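Long-range contacts in tetratricopeptide repeat protein (Parabacteroides merdae ATCC 43184, PDB 4R7S), which is of unknown function but, as a tetratricopeptide repeat protein, probably serves as a helical scaffold that binds other proteins or peptides: residues A[97-102]-A[113-118]; A[59-64]-A[83-88]; A[148-153]-A[160-165]; A[19-24]-A[52-57]; A[107-112]-A[133-138]. All blocks are in the same frame, centred on the assembly; numbering follows the deposited sequence.

Four of the contacts pack helix against helix; contact 4 joins the start of helix 20-33 to the turn between helices 40-52 and 57-68. Contact 4 comes first along the sequence, followed by contact 2, then contacts 1 and 5, whose segments alternate, and last contact 3. Contacts 1 and 5 share helix 109-121, and their centres lie about 10 Å apart. Contacts 2 and 4, with centres about 13 Å apart, are tied through Arg52, which reaches Ser83 and Glu87. Contact 1 touches contact 2, and contact 5 touches contact 3 where His149 meets Asp133. The centres of contacts 3 and 4 are about 38 Å apart. Such neighbour-to-neighbour packing is how a tetratricopeptide repeat array builds an extended scaffold.

Contact 1. Residues A[97-102]-A[113-118]; sequences DYNTLL and YCRGLL
In this antiparallel helix packing of the tetratricopeptide repeat fold, helix 91-104 meets helix 109-121 with local axes 140° apart, and Tyr98 and Arg115 form the nearest CA pair. Arg115 reaches across: its CG is anti to the backbone N (chi1 -164°), and a bend at chi3 brings the guanidinium beside Asn99 and Leu102. There NH1 donates to Asn99 OD1 at 2.9 Å, with 148° at the hydrogen and the amide and guanidinium planes steeply inclined to each other. Leu102 CD1 sits centrally over one guanidinium face, 3.4 Å from Arg115 CZ. A further hold is the salt bridge from NE to Asp131. On the other flank, Tyr98 OH lies 3.3 Å from Cys114 CB, and Cys114 SG stands obliquely 5.2 Å from the Tyr98 ring centroid. Leu118 CD1 meets the ring edge, 3.9 Å from Tyr98 CD2. A methionine in place of Arg115 would probably leave Asn99 OD1 without this donor and Asp131 without its cationic mate. The contact thus combines a charged group, flat against a leucine methyl, bonded to an amide near its edge and salt-bridged to a carboxylate, with apolar packing around a tyrosine.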
# COMPACT_ATOMS: atom_id res chain seq x y z
N ASP A 97 13.68 -7.76 1.00
CA ASP A 97 12.82 -8.92 0.71
C ASP A 97 12.37 -8.93 -0.78
O ASP A 97 12.34 -10.01 -1.38
CB ASP A 97 11.62 -8.96 1.66
CG ASP A 97 11.87 -9.64 3.00
OD1 ASP A 97 13.00 -10.15 3.22
OD2 ASP A 97 10.95 -9.65 3.84
N TYR A 98 12.07 -7.72 -1.37
CA TYR A 98 11.72 -7.62 -2.80
C TYR A 98 12.95 -7.96 -3.63
O TYR A 98 12.83 -8.58 -4.68
CB TYR A 98 11.15 -6.23 -3.19
CG TYR A 98 9.77 -5.96 -2.61
CD1 TYR A 98 8.70 -6.81 -2.87
CD2 TYR A 98 9.54 -4.83 -1.83
CE1 TYR A 98 7.44 -6.59 -2.31
CE2 TYR A 98 8.28 -4.58 -1.28
CZ TYR A 98 7.24 -5.47 -1.51
OH TYR A 98 5.99 -5.27 -0.97
N ASN A 99 14.14 -7.60 -3.13
CA ASN A 99 15.38 -7.92 -3.82
C ASN A 99 15.62 -9.42 -3.83
O ASN A 99 15.94 -9.97 -4.87
CB ASN A 99 16.55 -7.20 -3.19
CG ASN A 99 16.59 -5.74 -3.53
OD1 ASN A 99 15.85 -5.23 -4.42
ND2 ASN A 99 17.48 -5.04 -2.84
N THR A 100 15.38 -10.09 -2.70
CA THR A 100 15.48 -11.55 -2.61
C THR A 100 14.47 -12.14 -3.61
O THR A 100 14.84 -12.97 -4.45
CB THR A 100 15.22 -12.03 -1.15
OG1 THR A 100 16.18 -11.44 -0.27
CG2 THR A 100 15.27 -13.56 -1.02
N LEU A 101 13.22 -11.69 -3.52
CA LEU A 101 12.14 -12.15 -4.39
C LEU A 101 12.49 -11.98 -5.88
O LEU A 101 12.44 -12.96 -6.62
CB LEU A 101 10.84 -11.41 -4.05
CG LEU A 101 9.57 -12.14 -4.30
CD1 LEU A 101 8.44 -11.50 -3.54
CD2 LEU A 101 9.23 -12.16 -5.76
N LEU A 102 12.86 -10.75 -6.29
CA LEU A 102 13.11 -10.40 -7.69
C LEU A 102 14.43 -10.96 -8.28
O LEU A 102 14.51 -11.13 -9.49
CB LEU A 102 13.00 -8.87 -7.90
CG LEU A 102 11.53 -8.38 -7.80
CD1 LEU A 102 11.43 -6.90 -7.57
CD2 LEU A 102 10.69 -8.87 -9.00
N TYR A 113 6.13 -3.90 -8.84
CA TYR A 113 5.30 -2.73 -8.58
C TYR A 113 5.60 -2.13 -7.23
O TYR A 113 5.79 -0.92 -7.14
CB TYR A 113 3.80 -3.07 -8.68
CG TYR A 113 2.90 -1.88 -8.48
CD1 TYR A 113 2.89 -0.82 -9.39
CD2 TYR A 113 2.04 -1.80 -7.39
CE1 TYR A 113 2.08 0.30 -9.19
CE2 TYR A 113 1.22 -0.69 -7.18
CZ TYR A 113 1.24 0.35 -8.09
OH TYR A 113 0.42 1.43 -7.89
N CYS A 114 5.68 -2.96 -6.19
CA CYS A 114 5.92 -2.53 -4.82
C CYS A 114 7.33 -2.00 -4.64
O CYS A 114 7.49 -0.98 -3.97
CB CYS A 114 5.61 -3.64 -3.83
SG CYS A 114 3.85 -4.04 -3.70
N ARG A 115 8.33 -2.65 -5.27
CA ARG A 115 9.71 -2.18 -5.19
C ARG A 115 9.82 -0.85 -5.92
O ARG A 115 10.49 0.06 -5.41
CB ARG A 115 10.72 -3.20 -5.74
CG ARG A 115 12.16 -2.89 -5.31
CD ARG A 115 13.17 -3.93 -5.77
NE ARG A 115 13.32 -4.03 -7.23
CZ ARG A 115 14.17 -4.86 -7.83
NH1 ARG A 115 14.97 -5.64 -7.11
NH2 ARG A 115 14.23 -4.92 -9.15
N GLY A 116 9.13 -0.74 -7.06
CA GLY A 116 9.07 0.47 -7.87
C GLY A 116 8.64 1.67 -7.05
O GLY A 116 9.32 2.69 -7.04
N LEU A 117 7.52 1.52 -6.32
CA LEU A 117 6.99 2.54 -5.41
C LEU A 117 8.00 2.88 -4.32
O LEU A 117 8.19 4.07 -4.06
CB LEU A 117 5.68 2.06 -4.75
CG LEU A 117 4.47 1.83 -5.66
CD1 LEU A 117 3.27 1.39 -4.83
CD2 LEU A 117 4.10 3.09 -6.47
N LEU A 118 8.63 1.84 -3.69
CA LEU A 118 9.64 2.04 -2.64
C LEU A 118 10.79 2.88 -3.16
O LEU A 118 11.28 3.76 -2.43
CB LEU A 118 10.22 0.73 -2.11
CG LEU A 118 9.45 -0.04 -1.08
CD1 LEU A 118 10.27 -1.21 -0.61
CD2 LEU A 118 9.09 0.83 0.13

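Contact 2. Residues A[59-64]-A[83-88]; sequences EALISY and SLYTEL
Leu61 and Leu84, the nearest CA pair, lead a contact between helix 57-68 and helix 75-87, which run antiparallel with local axes 154° apart. Aliphatic packing centres on Leu84 CD2. With its CG anti to the backbone N (chi1 178°), Leu84 sends this methyl against the opposing helix, 3.8 Å from Leu61 CB and 3.9 Å from Ala60 CB. A second aliphatic touch joins Leu61 CD2 to Leu88 CD1 at 4.0 Å. Two tyrosines supply the aromatic contacts. Leu84 CD2 meets the edge of the Tyr64 ring, 3.8 Å from Tyr64 CD2, while Leu61 CD1 approaches the Tyr85 ring obliquely, 3.5 Å from Tyr85 CE1, the two side chains crossing at about a right angle. No hydrogen bond spans the segments; the polar end of Tyr64 is instead hydrogen-bonded through OH to Thr49 OG1. Cohesion between these tetratricopeptide repeat helices therefore rests on shape and burial: two leucines fit among an alanine, tyrosine rings and a third leucine, and the polar bonding of Tyr64 is directed to helix 40-52.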
# COMPACT_ATOMS: atom_id res chain seq x y z
N GLU A 59 3.90 -9.18 16.06
CA GLU A 59 3.69 -10.63 16.18
C GLU A 59 3.73 -11.31 14.81
O GLU A 59 4.39 -12.35 14.63
CB GLU A 59 2.33 -10.94 16.84
CG GLU A 59 2.39 -11.03 18.35
CD GLU A 59 1.13 -10.54 19.03
OE1 GLU A 59 0.93 -9.31 19.11
OE2 GLU A 59 0.33 -11.40 19.48
N ALA A 60 3.01 -10.72 13.85
CA ALA A 60 2.92 -11.16 12.46
C ALA A 60 4.30 -11.21 11.85
O ALA A 60 4.60 -12.15 11.13
CB ALA A 60 2.03 -10.21 11.68
N LEU A 61 5.17 -10.24 12.18
CA LEU A 61 6.54 -10.21 11.67
C LEU A 61 7.31 -11.42 12.18
O LEU A 61 8.02 -12.05 11.40
CB LEU A 61 7.25 -8.88 12.02
CG LEU A 61 8.76 -8.77 11.73
CD1 LEU A 61 9.09 -9.07 10.26
CD2 LEU A 61 9.29 -7.40 12.12
N ILE A 62 7.13 -11.77 13.46
CA ILE A 62 7.82 -12.92 14.05
C ILE A 62 7.36 -14.23 13.34
O ILE A 62 8.22 -15.07 13.00
CB ILE A 62 7.66 -12.95 15.60
CG1 ILE A 62 8.50 -11.78 16.22
CG2 ILE A 62 8.06 -14.32 16.19
CD1 ILE A 62 8.38 -11.53 17.74
N SER A 63 6.04 -14.37 13.08
CA SER A 63 5.48 -15.54 12.41
C SER A 63 6.06 -15.69 10.98
O SER A 63 6.53 -16.78 10.63
CB SER A 63 3.95 -15.47 12.38
OG SER A 63 3.42 -15.65 13.69
N TYR A 64 6.07 -14.61 10.19
CA TYR A 64 6.64 -14.60 8.84
C TYR A 64 8.15 -14.89 8.87
O TYR A 64 8.63 -15.65 8.03
CB TYR A 64 6.38 -13.26 8.13
CG TYR A 64 4.95 -13.00 7.69
CD1 TYR A 64 4.14 -14.04 7.24
CD2 TYR A 64 4.45 -11.71 7.61
CE1 TYR A 64 2.84 -13.81 6.81
CE2 TYR A 64 3.14 -11.46 7.20
CZ TYR A 64 2.34 -12.51 6.79
OH TYR A 64 1.08 -12.24 6.35
N SER A 83 5.60 -6.58 2.40
CA SER A 83 4.42 -5.74 2.53
C SER A 83 4.23 -5.34 3.99
O SER A 83 3.87 -4.19 4.27
CB SER A 83 3.18 -6.48 2.02
OG SER A 83 2.01 -5.71 2.21
N LEU A 84 4.48 -6.26 4.92
CA LEU A 84 4.37 -5.95 6.34
C LEU A 84 5.46 -4.94 6.75
O LEU A 84 5.15 -4.00 7.48
CB LEU A 84 4.43 -7.23 7.20
CG LEU A 84 4.36 -7.03 8.72
CD1 LEU A 84 3.06 -6.38 9.16
CD2 LEU A 84 4.53 -8.33 9.42
N TYR A 85 6.71 -5.11 6.26
CA TYR A 85 7.82 -4.19 6.54
C TYR A 85 7.48 -2.77 6.11
O TYR A 85 7.77 -1.83 6.82
CB TYR A 85 9.11 -4.66 5.87
CG TYR A 85 9.91 -5.68 6.65
CD1 TYR A 85 10.09 -5.56 8.02
CD2 TYR A 85 10.54 -6.74 6.00
CE1 TYR A 85 10.85 -6.48 8.74
CE2 TYR A 85 11.33 -7.65 6.71
CZ TYR A 85 11.48 -7.52 8.08
OH TYR A 85 12.23 -8.41 8.80
N THR A 86 6.83 -2.64 4.94
CA THR A 86 6.40 -1.38 4.35
C THR A 86 5.40 -0.71 5.31
O THR A 86 5.56 0.48 5.59
CB THR A 86 5.83 -1.62 2.94
OG1 THR A 86 6.89 -2.09 2.11
CG2 THR A 86 5.27 -0.35 2.31
N GLU A 87 4.43 -1.49 5.84
CA GLU A 87 3.41 -1.03 6.78
C GLU A 87 4.07 -0.59 8.11
O GLU A 87 3.58 0.35 8.75
CB GLU A 87 2.38 -2.14 7.02
CG GLU A 87 1.06 -1.62 7.57
CD GLU A 87 0.02 -2.64 7.99
OE1 GLU A 87 -0.02 -3.74 7.39
OE2 GLU A 87 -0.80 -2.31 8.87
N LEU A 88 5.20 -1.23 8.49
CA LEU A 88 5.94 -0.87 9.70
C LEU A 88 6.94 0.27 9.43
O LEU A 88 7.63 0.70 10.36
CB LEU A 88 6.70 -2.08 10.26
CG LEU A 88 5.91 -3.27 10.79
CD1 LEU A 88 6.84 -4.47 11.01
CD2 LEU A 88 5.20 -2.92 12.09

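Contact 3. Residues A[148-153]-A[160-165]; sequences GHAILE and DESERI
Ser162 OG donates to Ala150 O at 2.7 Å, a side-chain-to-backbone hydrogen bond between helix 143-156 and helix 159-172. These consecutive helices form a tight helical hairpin, as in the helix-turn-helix unit of tetratricopeptide repeats: their local axes approach to 7.9 Å and run 154° apart, and Ala150 and Ser162 have their CA atoms 4.5 Å from each other. The small residues permit this closeness. Ser162 OG is anti to its own backbone N (chi1 -175°), which carries the hydroxyl across to the Ala150 carbonyl; the approach is bent, with the donor tilted 34° from the carbonyl plane. Beside this bond, Ala150 CB rests against Ile165 CG2 at 3.6 Å, while the other branch of Ile165 lays CD1 along the backbone at His149 and Ala150.

Next along the interface, two acidic residues meet through their aliphatic stems: Glu153 CG is 3.8 Å from Glu161 CG. The carboxylates are separately engaged, which would probably temper the effect of their like charges. Glu153 OE1 pairs with Arg156 and accepts from Asn158. Glu161 is gripped side-on by Arg164, whose NE and NH2 address one carboxylate oxygen each. The bond from Arg164 NE to Glu161 OE1 is 2.8 Å long and almost straight, with the acceptor in the guanidinium plane.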
# COMPACT_ATOMS: atom_id res chain seq x y z
N GLY A 148 2.63 4.07 -12.05
CA GLY A 148 3.92 4.11 -11.39
C GLY A 148 4.80 5.15 -12.06
O GLY A 148 5.38 6.00 -11.37
N HIS A 149 4.84 5.14 -13.41
CA HIS A 149 5.59 6.11 -14.22
C HIS A 149 5.07 7.53 -13.98
O HIS A 149 5.87 8.45 -13.81
CB HIS A 149 5.51 5.75 -15.72
CG HIS A 149 6.48 4.69 -16.13
ND1 HIS A 149 7.84 4.83 -15.92
CD2 HIS A 149 6.26 3.52 -16.78
CE1 HIS A 149 8.40 3.75 -16.44
NE2 HIS A 149 7.49 2.94 -16.97
N ALA A 150 3.73 7.70 -13.91
CA ALA A 150 3.08 8.98 -13.67
C ALA A 150 3.50 9.57 -12.30
O ALA A 150 3.87 10.76 -12.22
CB ALA A 150 1.56 8.82 -13.73
N ILE A 151 3.48 8.74 -11.25
CA ILE A 151 3.85 9.16 -9.88
C ILE A 151 5.33 9.51 -9.84
O ILE A 151 5.69 10.55 -9.32
CB ILE A 151 3.43 8.09 -8.83
CG1 ILE A 151 1.90 7.93 -8.80
CG2 ILE A 151 3.98 8.42 -7.41
CD1 ILE A 151 1.45 6.54 -8.44
N LEU A 152 6.17 8.66 -10.44
CA LEU A 152 7.63 8.83 -10.55
C LEU A 152 8.01 10.17 -11.20
O LEU A 152 8.84 10.91 -10.65
CB LEU A 152 8.17 7.67 -11.41
CG LEU A 152 9.60 7.77 -11.88
CD1 LEU A 152 10.53 7.66 -10.72
CD2 LEU A 152 9.90 6.67 -12.83
N GLU A 153 7.40 10.48 -12.35
CA GLU A 153 7.66 11.70 -13.13
C GLU A 153 7.30 12.93 -12.36
O GLU A 153 8.06 13.90 -12.37
CB GLU A 153 6.94 11.67 -14.48
CG GLU A 153 7.54 10.69 -15.47
CD GLU A 153 9.02 10.77 -15.83
OE1 GLU A 153 9.75 11.63 -15.29
OE2 GLU A 153 9.45 9.94 -16.67
N ASP A 160 5.06 17.72 -16.90
CA ASP A 160 4.42 17.58 -18.20
C ASP A 160 4.33 16.14 -18.62
O ASP A 160 3.34 15.74 -19.26
CB ASP A 160 5.16 18.39 -19.26
CG ASP A 160 5.06 19.90 -19.10
OD1 ASP A 160 4.04 20.38 -18.51
OD2 ASP A 160 5.97 20.62 -19.59
N GLU A 161 5.36 15.34 -18.29
CA GLU A 161 5.35 13.93 -18.63
C GLU A 161 4.29 13.23 -17.75
O GLU A 161 3.43 12.50 -18.27
CB GLU A 161 6.76 13.31 -18.47
CG GLU A 161 6.93 11.88 -19.01
CD GLU A 161 6.33 11.45 -20.34
OE1 GLU A 161 5.77 12.30 -21.07
OE2 GLU A 161 6.39 10.24 -20.63
N SER A 162 4.29 13.57 -16.46
CA SER A 162 3.34 13.05 -15.51
C SER A 162 1.90 13.37 -15.96
O SER A 162 1.02 12.50 -15.91
CB SER A 162 3.63 13.65 -14.14
OG SER A 162 2.78 13.05 -13.18
N GLU A 163 1.67 14.61 -16.39
CA GLU A 163 0.35 15.07 -16.82
C GLU A 163 -0.08 14.34 -18.07
O GLU A 163 -1.24 13.95 -18.18
CB GLU A 163 0.36 16.59 -17.04
CG GLU A 163 -1.02 17.12 -17.41
CD GLU A 163 -1.10 18.55 -17.90
OE1 GLU A 163 -0.11 19.08 -18.45
OE2 GLU A 163 -2.19 19.13 -17.76
N ARG A 164 0.86 14.12 -19.02
CA ARG A 164 0.55 13.39 -20.24
C ARG A 164 0.04 11.97 -19.91
O ARG A 164 -0.97 11.55 -20.48
CB ARG A 164 1.80 13.31 -21.14
CG ARG A 164 1.53 12.73 -22.51
CD ARG A 164 2.79 12.25 -23.22
NE ARG A 164 3.56 11.27 -22.44
CZ ARG A 164 3.28 9.97 -22.34
NH1 ARG A 164 2.20 9.47 -22.93
NH2 ARG A 164 4.06 9.17 -21.63
N ILE A 165 0.71 11.27 -18.96
CA ILE A 165 0.36 9.90 -18.55
C ILE A 165 -1.02 9.88 -17.90
O ILE A 165 -1.86 9.06 -18.28
CB ILE A 165 1.44 9.27 -17.64
CG1 ILE A 165 2.79 9.23 -18.35
CG2 ILE A 165 0.98 7.86 -17.17
CD1 ILE A 165 4.02 8.96 -17.47

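Contact 4. Residues A[19-24]-A[52-57]; sequences DLVSAE and RRQGKL
Glu24 is the buried, tightly held side of this contact between the start of helix 20-33 and the turn joining helices 40-52 and 57-68. Its extended side chain delivers OE1 to Gln54 NE2 at 2.8 Å, the amide meeting that oxygen nearly end-on to the C-O bond, with carboxylate and amide planes 75° apart. Lys56 comes from the opposite direction, and its NZ makes a salt bridge to Glu24 OE2 at 3.0 Å, from above the carboxylate plane. Lys28 and Gln51 also engage OE2.

The other side faces solvent more, through exposed Arg53 and Val21. Leu20 is its well-packed apolar part: CD1 lies 3.7 Å from Arg53 CB, and CD2 lies over one guanidinium face of Arg53, offset toward its rim. Val21 adds a touch from CG2 to Gln54 OE1 at 3.5 Å. Between Gln54 and Lys56, Gly55 ends the preceding helix with a positive phi of 88° in a Schellman motif. In this tetratricopeptide repeat region, a buried carboxylate thus collects amide and ammonium donors, which probably favours its ionised form.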
# COMPACT_ATOMS: atom_id res chain seq x y z
N ASP A 19 -13.52 -15.08 12.41
CA ASP A 19 -13.05 -15.22 13.79
C ASP A 19 -11.53 -15.42 13.80
O ASP A 19 -11.02 -16.53 14.01
CB ASP A 19 -13.79 -16.38 14.49
CG ASP A 19 -13.61 -16.46 16.00
OD1 ASP A 19 -12.70 -15.76 16.55
OD2 ASP A 19 -14.36 -17.24 16.65
N LEU A 20 -10.80 -14.33 13.58
CA LEU A 20 -9.34 -14.37 13.52
C LEU A 20 -8.69 -14.73 14.87
O LEU A 20 -7.60 -15.32 14.86
CB LEU A 20 -8.77 -13.05 13.01
CG LEU A 20 -9.37 -12.54 11.69
CD1 LEU A 20 -8.75 -11.21 11.29
CD2 LEU A 20 -9.26 -13.58 10.57
N VAL A 21 -9.34 -14.42 16.01
CA VAL A 21 -8.81 -14.69 17.36
C VAL A 21 -8.76 -16.19 17.55
O VAL A 21 -7.71 -16.74 17.94
CB VAL A 21 -9.64 -13.96 18.47
CG1 VAL A 21 -9.30 -14.46 19.88
CG2 VAL A 21 -9.46 -12.44 18.38
N SER A 22 -9.87 -16.87 17.24
CA SER A 22 -9.96 -18.32 17.35
C SER A 22 -9.11 -19.00 16.27
O SER A 22 -8.42 -19.97 16.60
CB SER A 22 -11.41 -18.77 17.25
OG SER A 22 -12.21 -18.20 18.28
N ALA A 23 -9.10 -18.50 15.03
CA ALA A 23 -8.27 -19.07 13.97
C ALA A 23 -6.78 -19.10 14.38
O ALA A 23 -6.15 -20.15 14.27
CB ALA A 23 -8.45 -18.31 12.67
N GLU A 24 -6.28 -17.98 14.98
CA GLU A 24 -4.93 -17.82 15.54
C GLU A 24 -4.61 -18.90 16.58
O GLU A 24 -3.53 -19.51 16.51
CB GLU A 24 -4.79 -16.43 16.18
CG GLU A 24 -3.50 -16.24 16.97
CD GLU A 24 -3.06 -14.81 17.13
OE1 GLU A 24 -3.79 -13.91 16.64
OE2 GLU A 24 -1.97 -14.58 17.72
N ARG A 52 -1.64 -10.22 11.24
CA ARG A 52 -1.55 -8.92 10.56
C ARG A 52 -2.96 -8.30 10.39
O ARG A 52 -3.13 -7.11 10.64
CB ARG A 52 -0.87 -9.06 9.19
CG ARG A 52 -0.50 -7.72 8.55
CD ARG A 52 -0.18 -7.86 7.07
NE ARG A 52 0.29 -6.59 6.53
CZ ARG A 52 0.72 -6.39 5.29
NH1 ARG A 52 0.74 -7.39 4.42
NH2 ARG A 52 1.12 -5.19 4.91
N ARG A 53 -3.96 -9.13 10.01
CA ARG A 53 -5.34 -8.69 9.82
C ARG A 53 -6.02 -8.30 11.16
O ARG A 53 -7.13 -7.78 11.15
CB ARG A 53 -6.15 -9.77 9.11
CG ARG A 53 -5.89 -9.86 7.61
CD ARG A 53 -6.63 -11.03 7.00
NE ARG A 53 -8.08 -10.92 7.20
CZ ARG A 53 -8.94 -11.93 7.10
NH1 ARG A 53 -8.51 -13.16 6.82
NH2 ARG A 53 -10.23 -11.73 7.30
N GLN A 54 -5.33 -8.53 12.30
CA GLN A 54 -5.78 -8.16 13.64
C GLN A 54 -5.06 -6.91 14.13
O GLN A 54 -5.42 -6.36 15.18
CB GLN A 54 -5.52 -9.30 14.62
CG GLN A 54 -6.65 -10.30 14.71
CD GLN A 54 -6.24 -11.42 15.63
OE1 GLN A 54 -6.46 -11.37 16.86
NE2 GLN A 54 -5.56 -12.41 15.09
N GLY A 55 -4.05 -6.48 13.37
CA GLY A 55 -3.22 -5.33 13.70
C GLY A 55 -2.05 -5.68 14.58
O GLY A 55 -1.29 -4.79 14.98
N LYS A 56 -1.88 -6.98 14.90
CA LYS A 56 -0.76 -7.52 15.70
C LYS A 56 0.46 -7.63 14.76
O LYS A 56 0.94 -8.72 14.43
CB LYS A 56 -1.15 -8.87 16.33
CG LYS A 56 -2.54 -8.89 16.97
CD LYS A 56 -2.57 -9.77 18.22
CE LYS A 56 -3.24 -11.11 18.02
NZ LYS A 56 -2.90 -12.08 19.10
N LEU A 57 0.93 -6.46 14.31
CA LEU A 57 1.99 -6.30 13.32
C LEU A 57 3.36 -6.84 13.78
O LEU A 57 4.02 -7.52 12.99
CB LEU A 57 2.11 -4.82 12.91
CG LEU A 57 0.84 -4.12 12.39
CD1 LEU A 57 1.19 -2.75 11.80
CD2 LEU A 57 0.08 -4.96 11.34

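Contact 5. Residues A[107-112]-A[133-138]; sequences EHQEAL and DKILEV. With EDO (1,2-ethanediol), chain I.
This is a mainly apolar contact without a hydrogen bond across it, set where the start of helix 109-121 and the turn before it pack against the last turns of helix 125-138. Its buried part is formed by Leu112 and Ile135. Leu112 CB stands 3.7 Å from Ile135 CG1, and Leu112 CD1 reaches the aliphatic stem of Lys134, 3.7 Å from its CG. With CG1 anti to the carbonyl carbon (chi1 -56°), Ile135 turns that branch toward Leu112, while its CG2 lies 3.7 Å from Gln109 OE1. Packing of successive antiparallel helices is characteristic of the tetratricopeptide repeat family, to which both segments belong by sequence. Cutting Ile135 back to an alanine is likely to open a gap beside Leu112 CB and take away the methyl that meets Gln109 OE1. The Gln109 and Val138 side chains run alongside one another, pointing opposite ways, with Gln109 NE2 3.4 Å from Val138 CG2, and OE1 accepts a hydrogen bond from Asn139. Towards solvent, Val138 CG1 packs along exposed Glu107, 3.6 Å from its OE1. Away from this contact, Glu110 OE2 accepts a hydrogen bond from a 1,2-ethanediol, and its OE1 is salt-bridged to Arg144.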
# COMPACT_ATOMS: atom_id res chain seq x y z
N GLU A 107 10.48 -11.47 -12.95
CA GLU A 107 9.24 -11.09 -13.65
C GLU A 107 7.99 -11.10 -12.74
O GLU A 107 6.86 -11.07 -13.26
CB GLU A 107 8.99 -11.99 -14.87
CG GLU A 107 10.07 -11.93 -15.94
CD GLU A 107 9.75 -12.62 -17.25
OE1 GLU A 107 8.61 -13.11 -17.42
OE2 GLU A 107 10.64 -12.63 -18.14
N HIS A 108 8.17 -11.15 -11.40
CA HIS A 108 7.05 -11.16 -10.44
C HIS A 108 6.49 -9.74 -10.33
O HIS A 108 7.10 -8.85 -9.72
CB HIS A 108 7.49 -11.72 -9.07
CG HIS A 108 6.36 -12.03 -8.14
ND1 HIS A 108 6.15 -11.30 -6.98
CD2 HIS A 108 5.42 -13.01 -8.20
CE1 HIS A 108 5.09 -11.82 -6.40
NE2 HIS A 108 4.62 -12.86 -7.09
N GLN A 109 5.33 -9.52 -10.97
CA GLN A 109 4.66 -8.22 -11.13
C GLN A 109 4.29 -7.52 -9.81
O GLN A 109 4.50 -6.32 -9.73
CB GLN A 109 3.44 -8.32 -12.05
CG GLN A 109 3.87 -8.63 -13.49
CD GLN A 109 2.73 -8.68 -14.48
OE1 GLN A 109 1.90 -7.77 -14.57
NE2 GLN A 109 2.72 -9.70 -15.33
N GLU A 110 3.79 -8.22 -8.80
CA GLU A 110 3.46 -7.53 -7.54
C GLU A 110 4.73 -7.01 -6.87
O GLU A 110 4.71 -5.90 -6.34
CB GLU A 110 2.69 -8.43 -6.58
CG GLU A 110 2.28 -7.73 -5.28
CD GLU A 110 1.10 -6.77 -5.40
OE1 GLU A 110 0.39 -6.79 -6.43
OE2 GLU A 110 0.88 -6.01 -4.43
N ALA A 111 5.82 -7.81 -6.89
CA ALA A 111 7.11 -7.43 -6.30
C ALA A 111 7.71 -6.21 -7.04
O ALA A 111 8.16 -5.27 -6.38
CB ALA A 111 8.08 -8.61 -6.33
N LEU A 112 7.69 -6.24 -8.38
CA LEU A 112 8.20 -5.16 -9.23
C LEU A 112 7.47 -3.85 -8.93
O LEU A 112 8.13 -2.82 -8.76
CB LEU A 112 8.07 -5.52 -10.72
CG LEU A 112 9.06 -6.54 -11.27
CD1 LEU A 112 8.57 -7.11 -12.57
CD2 LEU A 112 10.46 -5.93 -11.42
N ASP A 133 9.03 -0.39 -16.15
CA ASP A 133 9.28 -0.86 -17.52
C ASP A 133 9.26 -2.38 -17.59
O ASP A 133 8.70 -2.93 -18.53
CB ASP A 133 10.61 -0.32 -18.06
CG ASP A 133 10.60 1.16 -18.43
OD1 ASP A 133 9.50 1.68 -18.79
OD2 ASP A 133 11.69 1.78 -18.42
N LYS A 134 9.84 -3.07 -16.57
CA LYS A 134 9.88 -4.54 -16.48
C LYS A 134 8.47 -5.10 -16.51
O LYS A 134 8.26 -6.09 -17.19
CB LYS A 134 10.63 -5.03 -15.22
CG LYS A 134 11.07 -6.51 -15.26
CD LYS A 134 12.25 -6.80 -16.21
CE LYS A 134 12.51 -8.27 -16.39
NZ LYS A 134 13.60 -8.52 -17.38
N ILE A 135 7.52 -4.46 -15.79
CA ILE A 135 6.11 -4.87 -15.77
C ILE A 135 5.53 -4.76 -17.19
O ILE A 135 5.00 -5.74 -17.71
CB ILE A 135 5.25 -4.08 -14.75
CG1 ILE A 135 5.83 -4.18 -13.33
CG2 ILE A 135 3.78 -4.57 -14.80
CD1 ILE A 135 5.22 -3.35 -12.27
N LEU A 136 5.67 -3.59 -17.83
CA LEU A 136 5.16 -3.36 -19.18
C LEU A 136 5.79 -4.28 -20.25
O LEU A 136 5.17 -4.54 -21.28
CB LEU A 136 5.33 -1.90 -19.56
CG LEU A 136 4.35 -0.98 -18.89
CD1 LEU A 136 4.88 0.43 -18.85
CD2 LEU A 136 2.96 -1.09 -19.52
N GLU A 137 7.00 -4.78 -20.00
CA GLU A 137 7.72 -5.68 -20.89
C GLU A 137 7.08 -7.09 -20.78
O GLU A 137 7.07 -7.82 -21.78
CB GLU A 137 9.22 -5.68 -20.50
CG GLU A 137 10.10 -6.81 -21.00
CD GLU A 137 11.49 -6.82 -20.38
OE1 GLU A 137 11.99 -5.72 -20.01
OE2 GLU A 137 12.08 -7.92 -20.25
N VAL A 138 6.51 -7.45 -19.59
CA VAL A 138 5.86 -8.76 -19.40
C VAL A 138 4.33 -8.64 -19.51
O VAL A 138 3.65 -9.64 -19.71
CB VAL A 138 6.28 -9.52 -18.09
CG1 VAL A 138 7.79 -9.61 -17.93
CG2 VAL A 138 5.63 -8.92 -16.86
C1 EDO I . 0.60 -1.35 -3.55
O1 EDO I . 1.20 -0.95 -2.33
C2 EDO I . 0.12 -2.82 -3.45
O2 EDO I . -0.56 -3.21 -4.64